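Local structure of putative uncharacterized protein (Mycobacterium avium, 2Z6V) at residues A[109-114]-A[267-272]. The protein probably transfers a sulfo group from the donor PAPS to an acceptor that has not been identified. Sequence-based numbering, arbitrary orientation.
Sequences LIVLGM and RLIWAH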
loop_
_atom_site.group_PDB
_atom_site.type_symbol
_atom_site.label_atom_id
_atom_site.label_comp_id
_atom_site.label_asym_id
_atom_site.label_seq_id
_atom_site.Cartn_x
_atom_site.Cartn_y
_atom_site.Cartn_z
ATOM N N LEU A 109 13.196 -5.967 3.753
ATOM C CA LEU A 109 12.340 -6.242 4.892
ATOM C C LEU A 109 10.949 -5.860 4.408
ATOM O O LEU A 109 10.712 -4.701 4.090
ATOM C CB LEU A 109 12.781 -5.360 6.057
ATOM C CG LEU A 109 12.396 -5.739 7.479
ATOM C CD1 LEU A 109 12.662 -7.221 7.723
ATOM C CD2 LEU A 109 13.204 -4.871 8.436
ATOM N N ILE A 110 10.037 -6.826 4.336
ATOM C CA ILE A 110 8.692 -6.563 3.826
ATOM C C ILE A 110 7.547 -6.940 4.764
ATOM O O ILE A 110 7.440 -8.094 5.188
ATOM C CB ILE A 110 8.464 -7.305 2.489
ATOM C CG1 ILE A 110 9.591 -6.978 1.508
ATOM C CG2 ILE A 110 7.123 -6.905 1.894
ATOM C CD1 ILE A 110 9.431 -7.624 0.136
ATOM N N VAL A 111 6.680 -5.974 5.064
ATOM C CA VAL A 111 5.531 -6.202 5.949
ATOM C C VAL A 111 4.268 -6.495 5.130
ATOM O O VAL A 111 3.912 -5.735 4.234
ATOM C CB VAL A 111 5.260 -4.972 6.856
ATOM C CG1 VAL A 111 4.047 -5.234 7.744
ATOM C CG2 VAL A 111 6.487 -4.661 7.695
ATOM N N LEU A 112 3.593 -7.593 5.450
ATOM C CA LEU A 112 2.395 -7.991 4.722
ATOM C C LEU A 112 1.332 -8.535 5.663
ATOM O O LEU A 112 1.566 -8.672 6.861
ATOM C CB LEU A 112 2.763 -9.056 3.684
ATOM C CG LEU A 112 3.488 -10.298 4.230
ATOM C CD1 LEU A 112 2.477 -11.284 4.810
ATOM C CD2 LEU A 112 4.283 -10.962 3.115
ATOM N N GLY A 113 0.166 -8.850 5.114
ATOM C CA GLY A 113 -0.914 -9.380 5.929
ATOM C C GLY A 113 -2.241 -8.757 5.545
ATOM O O GLY A 113 -2.436 -8.361 4.397
ATOM N N MET A 114 -3.162 -8.670 6.496
ATOM C CA MET A 114 -4.461 -8.067 6.215
ATOM C C MET A 114 -4.354 -6.554 6.353
ATOM O O MET A 114 -3.435 -6.034 6.997
ATOM C CB MET A 114 -5.520 -8.522 7.220
ATOM C CG MET A 114 -5.716 -10.009 7.383
ATOM S SD MET A 114 -6.987 -10.339 8.643
ATOM C CE MET A 114 -6.074 -9.936 10.160
ATOM N N ARG A 267 12.779 -10.913 3.585
ATOM C CA ARG A 267 12.546 -11.223 4.984
ATOM C C ARG A 267 11.123 -10.730 5.254
ATOM O O ARG A 267 10.865 -9.533 5.357
ATOM C CB ARG A 267 13.587 -10.520 5.847
ATOM C CG ARG A 267 14.961 -11.078 5.586
ATOM C CD ARG A 267 16.020 -10.446 6.444
ATOM N NE ARG A 267 16.316 -9.077 6.033
ATOM C CZ ARG A 267 17.364 -8.390 6.473
ATOM N NH1 ARG A 267 18.207 -8.953 7.336
ATOM N NH2 ARG A 267 17.573 -7.146 6.052
ATOM N N LEU A 268 10.206 -11.684 5.347
ATOM C CA LEU A 268 8.791 -11.412 5.519
ATOM C C LEU A 268 8.265 -11.207 6.937
ATOM O O LEU A 268 8.287 -12.119 7.769
ATOM C CB LEU A 268 8.003 -12.535 4.845
ATOM C CG LEU A 268 8.429 -12.884 3.410
ATOM C CD1 LEU A 268 7.730 -14.167 2.971
ATOM C CD2 LEU A 268 8.099 -11.739 2.460
ATOM N N ILE A 269 7.783 -9.997 7.199
ATOM C CA ILE A 269 7.203 -9.677 8.495
ATOM C C ILE A 269 5.700 -9.750 8.301
ATOM O O ILE A 269 5.127 -8.930 7.600
ATOM C CB ILE A 269 7.557 -8.248 8.954
ATOM C CG1 ILE A 269 9.069 -8.103 9.123
ATOM C CG2 ILE A 269 6.849 -7.937 10.264
ATOM C CD1 ILE A 269 9.490 -6.717 9.505
ATOM N N TRP A 270 5.070 -10.749 8.900
ATOM C CA TRP A 270 3.627 -10.923 8.796
ATOM C C TRP A 270 2.985 -10.157 9.961
ATOM O O TRP A 270 3.262 -10.441 11.131
ATOM C CB TRP A 270 3.291 -12.414 8.887
ATOM C CG TRP A 270 1.892 -12.786 8.487
ATOM C CD1 TRP A 270 0.781 -11.998 8.546
ATOM C CD2 TRP A 270 1.448 -14.073 8.031
ATOM N NE1 TRP A 270 -0.332 -12.714 8.159
ATOM C CE2 TRP A 270 0.049 -13.990 7.838
ATOM C CE3 TRP A 270 2.096 -15.290 7.770
ATOM C CZ2 TRP A 270 -0.716 -15.078 7.394
ATOM C CZ3 TRP A 270 1.333 -16.377 7.328
ATOM C CH2 TRP A 270 -0.059 -16.260 7.145
ATOM N N ALA A 271 2.143 -9.175 9.639
ATOM C CA ALA A 271 1.468 -8.363 10.662
ATOM C C ALA A 271 0.109 -8.966 11.010
ATOM O O ALA A 271 -0.695 -9.238 10.126
ATOM C CB ALA A 271 1.292 -6.935 10.162
ATOM N N HIS A 272 -0.138 -9.158 12.301
ATOM C CA HIS A 272 -1.389 -9.757 12.760
ATOM C C HIS A 272 -2.256 -8.858 13.629
ATOM O O HIS A 272 -1.774 -7.931 14.285
ATOM C CB HIS A 272 -1.100 -11.040 13.546
ATOM C CG HIS A 272 -0.338 -12.067 12.771
ATOM N ND1 HIS A 272 -0.896 -12.776 11.729
ATOM C CD2 HIS A 272 0.947 -12.482 12.866
ATOM C CE1 HIS A 272 0.013 -13.585 11.215
ATOM N NE2 HIS A 272 1.140 -13.424 11.886
HETATM O O HOH W 1 -2.535 -10.440 8.777
#
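Leu112 lays CD1 over one face of the Trp270 indole, 4.2 Å from the centroid of the five-membered ring, a CH-pi contact, while its other methyl, CD2, meets Leu268 CD2 at 3.9 Å. Setting CG between the backbone N and the carbonyl carbon (chi1 55°) lets the forked leucine tip serve both neighbours. Beneath, four backbone hydrogen bonds zip the strands in parallel, Ile110 and Leu112 each donating and accepting one; Ala271 N reaches Leu112 O at 2.9 Å, almost straight at 177°. On the face bearing Leu109, Val111 and Ile269, the branched aliphatic chains suit a buried sheet: Ile269 CD1 touches Leu109 CD1 at 3.7 Å, and Ile269 CB meets Val111 CG2 at 3.9 Å. Strand 109-113 is central in the five-stranded parallel sheet of the alpha/beta sulfotransferase fold, and leads into the loop that, as in related sulfotransferases, probably binds the 5'-phosphosulfate of PAPS. Gly113 suits this exit because its backbone, at phi 138°, lies in a region that glycine readily occupies. Where the strands part, one water accepts from Met114 N and Trp270 NE1 and donates to Ala271 O. Farther out, helix 256-262 covers Leu112 and Leu268, and Phe406 meets Trp270 edge-to-face.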